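Local coordinates for protein RickCE (Rickettsia bellii, PDB 5HAM) that probably acts as a bacterial effector deubiquitinase of the CE protease clan, this chain being the piece of a longer protein that carries the catalytic domain, at residues A[20-25]-A[222-227]; A[126-129]-A[135-138]; A[150-155]-A[161-166]; A[119-124]-A[181-186]. One frame throughout, in Å; residues are numbered along the deposited sequence.

Contact 1: A[20-25]-A[222-227]; sequences AQLDEK and IAKGQA
A lysine ammonium bonded to a backbone carbonyl is the unusual feature: K224, just past the last residues of helix 211-223, reaches across and gives its NZ to the backbone O of Q21 at 3.0 Å. The bond joins the loop after helix 11-20 to the turn after helix 211-223. NZ meets the carbonyl nearly head on, with a C=O...N angle of 167°. The lysine gets there because its chain is fully stretched beyond CG, and on the way its CE passes L22 CD2 at 3.7 Å, aliphatic part against methyl. That same CD2 also touches A223 CB at 4.1 Å, so one branch of the leucine serves both residues.

Each segment is turned by a local device. G225 takes positive phi in a Schellman motif, its N bonded to I222 O, and Q226 NE2 folds back onto K224 O at 2.9 Å. On the other side D23 OD1 accepts from K25 N, an Asx turn that leads the loop toward strand 27-34.

L22 is buried against F27 and V29 of strand 27-34 and V137 of strand 135-141, and A223 lies on A135 and V137. Q21 spreads over V216 and I220 of helix 211-223 and over H245 and I249 of helix 238-251.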
loop_
_atom_site.group_PDB
_atom_site.type_symbol
_atom_site.label_atom_id
_atom_site.label_comp_id
_atom_site.label_asym_id
_atom_site.label_seq_id
_atom_site.Cartn_x
_atom_site.Cartn_y
_atom_site.Cartn_z
ATOM N N ALA A 20 1.096 9.029 -17.395
ATOM C CA ALA A 20 1.761 9.151 -18.687
ATOM C C ALA A 20 1.269 8.123 -19.708
ATOM O O ALA A 20 1.303 8.362 -20.915
ATOM C CB ALA A 20 3.267 9.042 -18.515
ATOM N N GLN A 21 0.804 6.979 -19.226
ATOM C CA GLN A 21 0.407 5.919 -20.130
ATOM C C GLN A 21 -1.103 5.712 -20.180
ATOM O O GLN A 21 -1.575 4.715 -20.726
ATOM C CB GLN A 21 1.106 4.624 -19.750
ATOM C CG GLN A 21 2.542 4.539 -20.241
ATOM C CD GLN A 21 3.215 3.270 -19.763
ATOM O OE1 GLN A 21 3.577 3.159 -18.592
ATOM N NE2 GLN A 21 3.372 2.295 -20.658
ATOM N N LEU A 22 -1.853 6.647 -19.604
ATOM C CA LEU A 22 -3.310 6.563 -19.612
ATOM C C LEU A 22 -3.973 7.869 -20.055
ATOM O O LEU A 22 -3.705 8.926 -19.494
ATOM C CB LEU A 22 -3.825 6.163 -18.226
ATOM C CG LEU A 22 -3.649 4.692 -17.839
ATOM C CD1 LEU A 22 -3.983 4.444 -16.367
ATOM C CD2 LEU A 22 -4.498 3.815 -18.734
ATOM N N ASP A 23 -4.840 7.778 -21.060
ATOM C CA ASP A 23 -5.670 8.902 -21.512
ATOM C C ASP A 23 -6.601 9.405 -20.399
ATOM O O ASP A 23 -7.553 8.715 -20.005
ATOM C CB ASP A 23 -6.488 8.460 -22.726
ATOM C CG ASP A 23 -7.391 9.558 -23.264
ATOM O OD1 ASP A 23 -7.250 10.723 -22.833
ATOM O OD2 ASP A 23 -8.242 9.251 -24.132
ATOM N N GLU A 24 -6.334 10.617 -19.917
ATOM C CA GLU A 24 -7.038 11.162 -18.749
ATOM C C GLU A 24 -8.521 11.403 -19.017
ATOM O O GLU A 24 -9.322 11.433 -18.097
ATOM C CB GLU A 24 -6.365 12.443 -18.241
ATOM N N LYS A 25 -8.886 11.548 -20.283
ATOM C CA LYS A 25 -10.287 11.715 -20.659
ATOM C C LYS A 25 -11.107 10.453 -20.408
ATOM O O LYS A 25 -12.308 10.515 -20.165
ATOM C CB LYS A 25 -10.384 12.137 -22.127
ATOM C CG LYS A 25 -9.804 13.514 -22.326
ATOM C CD LYS A 25 -9.824 14.003 -23.753
ATOM C CE LYS A 25 -9.169 15.384 -23.807
ATOM N NZ LYS A 25 -8.963 15.919 -25.182
ATOM N N ILE A 222 -5.091 -3.737 -17.227
ATOM C CA ILE A 222 -6.426 -3.967 -16.729
ATOM C C ILE A 222 -7.343 -2.806 -17.089
ATOM O O ILE A 222 -8.464 -3.023 -17.540
ATOM C CB ILE A 222 -6.419 -4.152 -15.216
ATOM C CG1 ILE A 222 -5.600 -5.389 -14.843
ATOM C CG2 ILE A 222 -7.836 -4.290 -14.704
ATOM C CD1 ILE A 222 -5.336 -5.518 -13.334
ATOM N N ALA A 223 -6.866 -1.575 -16.913
ATOM C CA ALA A 223 -7.658 -0.400 -17.301
ATOM C C ALA A 223 -8.136 -0.505 -18.760
ATOM O O ALA A 223 -9.285 -0.195 -19.068
ATOM C CB ALA A 223 -6.852 0.872 -17.104
ATOM N N LYS A 224 -7.252 -0.982 -19.639
ATOM C CA LYS A 224 -7.541 -1.073 -21.069
ATOM C C LYS A 224 -8.226 -2.394 -21.475
ATOM O O LYS A 224 -8.451 -2.649 -22.660
ATOM C CB LYS A 224 -6.260 -0.827 -21.892
ATOM C CG LYS A 224 -5.615 0.529 -21.584
ATOM C CD LYS A 224 -4.346 0.797 -22.359
ATOM C CE LYS A 224 -3.800 2.169 -21.980
ATOM N NZ LYS A 224 -2.512 2.546 -22.648
ATOM N N GLY A 225 -8.565 -3.229 -20.498
ATOM C CA GLY A 225 -9.256 -4.475 -20.785
ATOM C C GLY A 225 -8.369 -5.543 -21.394
ATOM O O GLY A 225 -8.870 -6.474 -22.020
ATOM N N GLN A 226 -7.051 -5.401 -21.227
ATOM C CA GLN A 226 -6.074 -6.335 -21.805
ATOM C C GLN A 226 -5.550 -7.285 -20.746
ATOM O O GLN A 226 -5.435 -6.913 -19.572
ATOM C CB GLN A 226 -4.873 -5.589 -22.392
ATOM C CG GLN A 226 -5.208 -4.504 -23.392
ATOM C CD GLN A 226 -6.052 -5.005 -24.541
ATOM O OE1 GLN A 226 -5.591 -5.796 -25.378
ATOM N NE2 GLN A 226 -7.303 -4.553 -24.588
ATOM N N ALA A 227 -5.194 -8.498 -21.155
ATOM C CA ALA A 227 -4.633 -9.452 -20.199
ATOM C C ALA A 227 -3.307 -8.936 -19.641
ATOM O O ALA A 227 -2.460 -8.424 -20.386
ATOM C CB ALA A 227 -4.435 -10.818 -20.843
#

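Contact 2: A[126-129]-A[135-138]; sequences KDIK and AAVI
I128, close to the C-terminal end of the long helix 96-130, packs on A135 and A136, which begin strand 135-141 after a short connection, so this is the corner where helix passes into sheet. A single methyl does the touching. I128 CG2 sits 3.7 Å from A136 N and 3.8 Å from A135 C, pressed on the peptide group between the two alanines, and it meets A136 CB at 4.1 Å. With chi1 at 62°, CG1 is wedged between the backbone N and carbonyl carbon of its own residue, which leaves CG2 beside the N and directed at the strand.

The other branch runs out extended, and its CD1 goes past this strand to the next one, lying 3.5 Å from K153 C. In fold terms, helix 96-130 covers one face of the central mixed sheet, and the closest backbone approach here is the 6.0 Å between I128 CA and A135 CA. The small CB of A136 points to the helix, where A124 also rests on it, whereas A135 points away and meets A223 of helix 211-223. The sheet is thus sandwiched between two helices at this point.

D127 brings a buried carboxylate to this corner. Its OD2 is hydrogen-bonded to the OG of S28 in strand 27-34, and its OD1 to the ND2 of N131 in the connection, so both oxygens have partners. The strand is bonded through its backbone to S28 on one flank and, from A136, to A152 on the other.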
loop_
_atom_site.group_PDB
_atom_site.type_symbol
_atom_site.label_atom_id
_atom_site.label_comp_id
_atom_site.label_asym_id
_atom_site.label_seq_id
_atom_site.Cartn_x
_atom_site.Cartn_y
_atom_site.Cartn_z
ATOM N N LYS A 126 -17.266 7.380 -8.288
ATOM C CA LYS A 126 -17.958 8.526 -8.868
ATOM C C LYS A 126 -17.459 8.769 -10.296
ATOM O O LYS A 126 -18.243 9.066 -11.203
ATOM C CB LYS A 126 -17.794 9.778 -7.996
ATOM N N ASP A 127 -16.154 8.613 -10.490
ATOM C CA ASP A 127 -15.546 8.797 -11.802
ATOM C C ASP A 127 -16.144 7.898 -12.878
ATOM O O ASP A 127 -16.493 8.377 -13.968
ATOM C CB ASP A 127 -14.033 8.594 -11.738
ATOM C CG ASP A 127 -13.324 9.789 -11.179
ATOM O OD1 ASP A 127 -13.979 10.848 -11.059
ATOM O OD2 ASP A 127 -12.120 9.679 -10.864
ATOM N N ILE A 128 -16.272 6.606 -12.581
ATOM C CA ILE A 128 -16.761 5.668 -13.595
ATOM C C ILE A 128 -18.282 5.652 -13.703
ATOM O O ILE A 128 -18.827 5.271 -14.730
ATOM C CB ILE A 128 -16.234 4.245 -13.370
ATOM C CG1 ILE A 128 -16.718 3.710 -12.018
ATOM C CG2 ILE A 128 -14.710 4.243 -13.456
ATOM C CD1 ILE A 128 -16.130 2.363 -11.634
ATOM N N LYS A 129 -18.964 6.090 -12.651
ATOM C CA LYS A 129 -20.413 6.001 -12.628
ATOM C C LYS A 129 -21.085 7.316 -13.021
ATOM O O LYS A 129 -22.186 7.306 -13.556
ATOM C CB LYS A 129 -20.888 5.524 -11.265
ATOM C CG LYS A 129 -22.339 5.145 -11.207
ATOM C CD LYS A 129 -22.558 4.148 -10.081
ATOM C CE LYS A 129 -22.370 4.778 -8.716
ATOM N NZ LYS A 129 -23.586 5.557 -8.346
ATOM N N ALA A 135 -12.493 3.624 -16.695
ATOM C CA ALA A 135 -11.765 2.936 -15.630
ATOM C C ALA A 135 -11.138 3.913 -14.653
ATOM O O ALA A 135 -10.724 5.012 -15.017
ATOM C CB ALA A 135 -10.690 1.987 -16.194
ATOM N N ALA A 136 -11.087 3.497 -13.400
ATOM C CA ALA A 136 -10.377 4.228 -12.365
ATOM C C ALA A 136 -9.318 3.282 -11.839
ATOM O O ALA A 136 -9.612 2.139 -11.481
ATOM C CB ALA A 136 -11.312 4.648 -11.262
ATOM N N VAL A 137 -8.078 3.751 -11.839
ATOM C CA VAL A 137 -6.961 2.931 -11.410
ATOM C C VAL A 137 -6.488 3.403 -10.037
ATOM O O VAL A 137 -6.175 4.578 -9.842
ATOM C CB VAL A 137 -5.818 3.011 -12.445
ATOM C CG1 VAL A 137 -4.613 2.155 -12.021
ATOM C CG2 VAL A 137 -6.334 2.618 -13.828
ATOM N N ILE A 138 -6.463 2.486 -9.081
ATOM C CA ILE A 138 -6.057 2.797 -7.715
ATOM C C ILE A 138 -4.858 1.953 -7.286
ATOM O O ILE A 138 -4.974 0.737 -7.120
ATOM C CB ILE A 138 -7.198 2.526 -6.710
ATOM C CG1 ILE A 138 -8.531 3.093 -7.231
ATOM C CG2 ILE A 138 -6.827 3.079 -5.333
ATOM C CD1 ILE A 138 -9.742 2.739 -6.344
#

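Contact 3: A[150-155]-A[161-166]; sequences LVAKYD and IILTFN
V151 and T164 hold each other by two backbone bonds, V151 N to T164 O at 2.7 Å and T164 N to V151 O at 2.8 Å, and K153 and I162 do the same. All four are short and close to straight; the bond from I162 N to K153 O has an N-H...O angle of 174°. They make the antiparallel hairpin of strands 147-155 and 160-166, the first of which is the central strand of the five-stranded mixed sheet. Between the bonded pairs, A152 faces L163 in a non-hydrogen-bonded pair, and there CA-H groups lean on carbonyls, L163 CA on V151 O at 3.3 Å.

V151, K153, I162 and T164 share one face of the sheet. K153 runs out extended from CG and leads away from the hairpin, its NZ within probable hydrogen-bonding distance of I222 O, near the end of helix 211-223. I162 and T164 rest on I198 of the next strand.

L150, A152, Y154, I161, L163 and F165 form the other, mostly apolar face; A152, Y154 and I161 lie on helix 96-130. L150 has CG anti to the backbone N (chi1 -178°), and its CD1 bends over to the partner strand, 3.8 Å from both L163 CB and F165 CB, at the edge of the phenylalanine ring and near its plane. A152 CB meets L163 CD2 at 3.6 Å. Near the turn the Y154 hydroxyl is hydrogen-bonded to OD1 of N159, while the I161 side chain crosses the tyrosine at about a right angle and sets its CD1 3.5 Å from Y154 CD1.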
loop_
_atom_site.group_PDB
_atom_site.type_symbol
_atom_site.label_atom_id
_atom_site.label_comp_id
_atom_site.label_asym_id
_atom_site.label_seq_id
_atom_site.Cartn_x
_atom_site.Cartn_y
_atom_site.Cartn_z
ATOM N N LEU A 150 -5.712 -1.871 -7.927
ATOM C CA LEU A 150 -7.130 -2.155 -7.999
ATOM C C LEU A 150 -7.770 -1.260 -9.055
ATOM O O LEU A 150 -7.701 -0.047 -8.962
ATOM C CB LEU A 150 -7.780 -1.924 -6.638
ATOM C CG LEU A 150 -9.275 -2.228 -6.567
ATOM C CD1 LEU A 150 -9.508 -3.743 -6.644
ATOM C CD2 LEU A 150 -9.900 -1.640 -5.308
ATOM N N VAL A 151 -8.391 -1.866 -10.060
ATOM C CA VAL A 151 -9.020 -1.108 -11.138
ATOM C C VAL A 151 -10.540 -1.231 -11.089
ATOM O O VAL A 151 -11.091 -2.329 -10.999
ATOM C CB VAL A 151 -8.502 -1.551 -12.520
ATOM C CG1 VAL A 151 -9.059 -0.645 -13.606
ATOM C CG2 VAL A 151 -6.981 -1.537 -12.539
ATOM N N ALA A 152 -11.207 -0.086 -11.134
ATOM C CA ALA A 152 -12.652 -0.008 -10.978
ATOM C C ALA A 152 -13.311 0.293 -12.303
ATOM O O ALA A 152 -12.919 1.230 -13.005
ATOM C CB ALA A 152 -12.992 1.087 -9.984
ATOM N N LYS A 153 -14.319 -0.501 -12.641
ATOM C CA LYS A 153 -15.072 -0.299 -13.867
ATOM C C LYS A 153 -16.562 -0.451 -13.608
ATOM O O LYS A 153 -16.983 -1.022 -12.605
ATOM C CB LYS A 153 -14.625 -1.272 -14.949
ATOM C CG LYS A 153 -13.215 -1.024 -15.431
ATOM C CD LYS A 153 -12.815 -2.037 -16.479
ATOM C CE LYS A 153 -11.346 -1.930 -16.812
ATOM N NZ LYS A 153 -10.914 -3.011 -17.732
ATOM N N TYR A 154 -17.359 0.065 -14.528
ATOM C CA TYR A 154 -18.785 0.157 -14.307
ATOM C C TYR A 154 -19.558 -0.341 -15.509
ATOM O O TYR A 154 -19.383 0.155 -16.623
ATOM C CB TYR A 154 -19.172 1.605 -14.036
ATOM C CG TYR A 154 -20.634 1.786 -13.750
ATOM C CD1 TYR A 154 -21.200 1.257 -12.604
ATOM C CD2 TYR A 154 -21.448 2.497 -14.616
ATOM C CE1 TYR A 154 -22.529 1.415 -12.327
ATOM C CE2 TYR A 154 -22.784 2.674 -14.340
ATOM C CZ TYR A 154 -23.316 2.127 -13.193
ATOM O OH TYR A 154 -24.650 2.285 -12.908
ATOM N N ASP A 155 -20.408 -1.332 -15.275
ATOM C CA ASP A 155 -21.356 -1.775 -16.284
ATOM C C ASP A 155 -22.708 -1.081 -16.084
ATOM O O ASP A 155 -23.481 -1.452 -15.199
ATOM C CB ASP A 155 -21.533 -3.286 -16.225
ATOM C CG ASP A 155 -22.418 -3.798 -17.330
ATOM O OD1 ASP A 155 -22.129 -3.490 -18.501
ATOM O OD2 ASP A 155 -23.412 -4.488 -17.033
ATOM N N ILE A 161 -20.817 -2.336 -10.419
ATOM C CA ILE A 161 -19.411 -1.998 -10.199
ATOM C C ILE A 161 -18.545 -3.257 -10.198
ATOM O O ILE A 161 -18.843 -4.240 -9.521
ATOM C CB ILE A 161 -19.191 -1.252 -8.862
ATOM C CG1 ILE A 161 -19.913 0.096 -8.849
ATOM C CG2 ILE A 161 -17.721 -0.994 -8.642
ATOM C CD1 ILE A 161 -19.228 1.152 -9.682
ATOM N N ILE A 162 -17.469 -3.220 -10.971
ATOM C CA ILE A 162 -16.556 -4.347 -11.064
ATOM C C ILE A 162 -15.130 -3.900 -10.710
ATOM O O ILE A 162 -14.602 -2.966 -11.304
ATOM C CB ILE A 162 -16.637 -4.986 -12.484
ATOM C CG1 ILE A 162 -18.083 -5.401 -12.791
ATOM C CG2 ILE A 162 -15.704 -6.178 -12.607
ATOM C CD1 ILE A 162 -18.306 -5.968 -14.175
ATOM N N LEU A 163 -14.531 -4.545 -9.710
ATOM C CA LEU A 163 -13.187 -4.196 -9.243
ATOM C C LEU A 163 -12.199 -5.322 -9.538
ATOM O O LEU A 163 -12.410 -6.468 -9.135
ATOM C CB LEU A 163 -13.190 -3.908 -7.740
ATOM C CG LEU A 163 -14.240 -2.920 -7.217
ATOM C CD1 LEU A 163 -14.379 -3.046 -5.722
ATOM C CD2 LEU A 163 -13.895 -1.489 -7.596
ATOM N N THR A 164 -11.120 -4.988 -10.239
ATOM C CA THR A 164 -10.137 -5.977 -10.638
ATOM C C THR A 164 -8.814 -5.716 -9.941
ATOM O O THR A 164 -8.285 -4.604 -9.992
ATOM C CB THR A 164 -9.950 -5.945 -12.149
ATOM O OG1 THR A 164 -11.216 -6.164 -12.763
ATOM C CG2 THR A 164 -8.983 -7.016 -12.606
ATOM N N PHE A 165 -8.295 -6.748 -9.279
ATOM C CA PHE A 165 -7.082 -6.642 -8.465
ATOM C C PHE A 165 -5.953 -7.570 -8.921
ATOM O O PHE A 165 -6.195 -8.693 -9.366
ATOM C CB PHE A 165 -7.442 -6.959 -7.008
ATOM C CG PHE A 165 -6.272 -6.974 -6.064
ATOM C CD1 PHE A 165 -5.823 -5.795 -5.470
ATOM C CD2 PHE A 165 -5.649 -8.174 -5.731
ATOM C CE1 PHE A 165 -4.754 -5.810 -4.576
ATOM C CE2 PHE A 165 -4.582 -8.200 -4.839
ATOM C CZ PHE A 165 -4.132 -7.014 -4.258
ATOM N N ASN A 166 -4.714 -7.114 -8.794
ATOM C CA ASN A 166 -3.610 -8.065 -8.802
ATOM C C ASN A 166 -2.448 -7.718 -7.893
ATOM O O ASN A 166 -2.149 -6.554 -7.678
ATOM C CB ASN A 166 -3.099 -8.347 -10.201
ATOM C CG ASN A 166 -2.275 -9.625 -10.251
ATOM O OD1 ASN A 166 -2.788 -10.715 -9.977
ATOM N ND2 ASN A 166 -0.997 -9.499 -10.566
#

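Contact 4: A[119-124]-A[181-186]; sequences DILNRA and PKLIDK
L121 carries this meeting of helix 96-130 with helix 175-188, and it reaches I184 and L183 with one methyl. Its CB leaves the backbone pointing at the other helix and sets the direction. The next bond is unusual: chi1 is -118°, well away from any staggered position and nearly eclipsing the hydrogen on CA, a sign of modest strain if the model is right here. CG stands off from the partner helix and serves as the fork. From it CD1 goes forward, 3.8 Å from I184 CA and 4.1 Å from I184 CG1, so it lies against the helix backbone as well as the side chain. It also meets L183 CG at 4.2 Å and therefore rests between two consecutive residues. CD2 turns the other way, to the sheet, where I138 CD1 is 4.1 Å off.

The two partners are placed differently. I184 is crossed by the leucine at about a right angle. L183 starts off to one side, but with CG anti to its backbone N (chi1 175°) its end swings in and closes the flank of the methyl. The nearest CA atoms, those of L121 and I184, stay 7.6 Å apart, and the interaction is purely apolar. Two residues after I184, the K186 ammonium forms a salt bridge with E118 of the long helix.

L121 also touches T187 and L188, further along helix 175-188. I120 and A124 of the long helix lie on I138 of strand 135-141, and I120 reaches on to I33 of strand 27-34.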
loop_
_atom_site.group_PDB
_atom_site.type_symbol
_atom_site.label_atom_id
_atom_site.label_comp_id
_atom_site.label_asym_id
_atom_site.label_seq_id
_atom_site.Cartn_x
_atom_site.Cartn_y
_atom_site.Cartn_z
ATOM N N ASP A 119 -12.612 7.532 0.861
ATOM C CA ASP A 119 -12.860 8.605 -0.098
ATOM C C ASP A 119 -12.285 8.315 -1.483
ATOM O O ASP A 119 -12.892 8.652 -2.499
ATOM C CB ASP A 119 -12.384 9.949 0.448
ATOM C CG ASP A 119 -13.186 10.390 1.661
ATOM O OD1 ASP A 119 -14.370 9.993 1.777
ATOM O OD2 ASP A 119 -12.641 11.128 2.502
ATOM N N ILE A 120 -11.137 7.655 -1.532
ATOM C CA ILE A 120 -10.531 7.299 -2.807
ATOM C C ILE A 120 -11.367 6.254 -3.540
ATOM O O ILE A 120 -11.626 6.375 -4.734
ATOM C CB ILE A 120 -9.103 6.818 -2.598
ATOM C CG1 ILE A 120 -8.241 7.981 -2.081
ATOM C CG2 ILE A 120 -8.543 6.244 -3.880
ATOM C CD1 ILE A 120 -7.010 7.543 -1.305
ATOM N N LEU A 121 -11.821 5.243 -2.816
ATOM C CA LEU A 121 -12.715 4.266 -3.401
ATOM C C LEU A 121 -14.000 4.909 -3.904
ATOM O O LEU A 121 -14.481 4.593 -4.994
ATOM C CB LEU A 121 -13.067 3.212 -2.372
ATOM C CG LEU A 121 -12.638 1.795 -2.717
ATOM C CD1 LEU A 121 -13.270 0.814 -1.718
ATOM C CD2 LEU A 121 -13.005 1.477 -4.176
ATOM N N ASN A 122 -14.569 5.804 -3.104
ATOM C CA ASN A 122 -15.775 6.512 -3.531
ATOM C C ASN A 122 -15.575 7.450 -4.726
ATOM O O ASN A 122 -16.418 7.500 -5.623
ATOM C CB ASN A 122 -16.414 7.266 -2.368
ATOM C CG ASN A 122 -17.361 6.394 -1.571
ATOM O OD1 ASN A 122 -18.063 5.551 -2.138
ATOM N ND2 ASN A 122 -17.377 6.578 -0.249
ATOM N N ARG A 123 -14.469 8.192 -4.730
ATOM C CA ARG A 123 -14.144 9.072 -5.845
ATOM C C ARG A 123 -13.972 8.250 -7.126
ATOM O O ARG A 123 -14.467 8.625 -8.182
ATOM C CB ARG A 123 -12.883 9.888 -5.549
ATOM C CG ARG A 123 -12.481 10.843 -6.671
ATOM C CD ARG A 123 -13.644 11.772 -7.053
ATOM N NE ARG A 123 -13.330 12.675 -8.160
ATOM C CZ ARG A 123 -14.224 13.456 -8.759
ATOM N NH1 ARG A 123 -15.490 13.439 -8.361
ATOM N NH2 ARG A 123 -13.861 14.250 -9.758
ATOM N N ALA A 124 -13.295 7.115 -7.012
ATOM C CA ALA A 124 -13.080 6.234 -8.150
ATOM C C ALA A 124 -14.419 5.783 -8.703
ATOM O O ALA A 124 -14.637 5.773 -9.921
ATOM C CB ALA A 124 -12.212 5.030 -7.752
ATOM N N PRO A 181 -10.627 -6.250 1.122
ATOM C CA PRO A 181 -12.046 -6.590 0.981
ATOM C C PRO A 181 -12.902 -5.998 2.090
ATOM O O PRO A 181 -14.043 -5.659 1.812
ATOM C CB PRO A 181 -12.044 -8.123 1.053
ATOM C CG PRO A 181 -10.740 -8.488 0.442
ATOM C CD PRO A 181 -9.765 -7.427 0.927
ATOM N N LYS A 182 -12.367 -5.871 3.304
ATOM C CA LYS A 182 -13.090 -5.192 4.378
ATOM C C LYS A 182 -13.334 -3.721 4.032
ATOM O O LYS A 182 -14.384 -3.162 4.362
ATOM C CB LYS A 182 -12.346 -5.281 5.720
ATOM C CG LYS A 182 -12.279 -6.679 6.343
ATOM C CD LYS A 182 -13.469 -7.555 5.963
ATOM C CE LYS A 182 -13.294 -9.007 6.443
ATOM N NZ LYS A 182 -14.304 -9.930 5.825
ATOM N N LEU A 183 -12.361 -3.091 3.379
ATOM C CA LEU A 183 -12.519 -1.698 2.985
ATOM C C LEU A 183 -13.579 -1.591 1.904
ATOM O O LEU A 183 -14.458 -0.742 1.971
ATOM C CB LEU A 183 -11.208 -1.122 2.470
ATOM C CG LEU A 183 -11.295 0.301 1.910
ATOM C CD1 LEU A 183 -11.693 1.309 3.006
ATOM C CD2 LEU A 183 -9.968 0.675 1.267
ATOM N N ILE A 184 -13.495 -2.470 0.916
ATOM C CA ILE A 184 -14.414 -2.426 -0.215
ATOM C C ILE A 184 -15.841 -2.574 0.283
ATOM O O ILE A 184 -16.731 -1.805 -0.090
ATOM C CB ILE A 184 -14.093 -3.523 -1.249
ATOM C CG1 ILE A 184 -12.750 -3.240 -1.935
ATOM C CG2 ILE A 184 -15.213 -3.650 -2.270
ATOM C CD1 ILE A 184 -12.297 -4.344 -2.885
ATOM N N ASP A 185 -16.054 -3.537 1.165
ATOM C CA ASP A 185 -17.400 -3.741 1.697
ATOM C C ASP A 185 -17.861 -2.610 2.631
ATOM O O ASP A 185 -19.029 -2.252 2.632
ATOM C CB ASP A 185 -17.552 -5.106 2.372
ATOM C CG ASP A 185 -18.998 -5.381 2.770
ATOM O OD1 ASP A 185 -19.801 -5.780 1.895
ATOM O OD2 ASP A 185 -19.344 -5.167 3.948
ATOM N N LYS A 186 -16.950 -2.039 3.411
ATOM C CA LYS A 186 -17.307 -0.886 4.230
ATOM C C LYS A 186 -17.756 0.275 3.352
ATOM O O LYS A 186 -18.710 0.971 3.679
ATOM C CB LYS A 186 -16.139 -0.446 5.113
ATOM C CG LYS A 186 -16.470 0.700 6.069
ATOM C CD LYS A 186 -15.604 0.633 7.331
ATOM C CE LYS A 186 -16.152 1.491 8.471
ATOM N NZ LYS A 186 -15.636 2.896 8.465
#

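In the fold
Contact 3 pairs the central strand of the sheet with its neighbour, and the other three bind helices and loops round it. Contacts 2 and 3 have centres 8 Å apart and share the sheet through A136 O and A152 N, 2.8 Å apart. Contact 4 lies on the same face as contact 2, with centres about 11 Å apart, both using helix 96-130, and it touches contact 3 where I184 CG2 meets L163 CD1 at 3.6 Å. Contact 1 packs on the other face, A223 CB lying 3.7 Å from V137 CG2. The catalytic cysteine is probably at the start of helix 211-223, the end away from contact 1, as in CE-clan proteases.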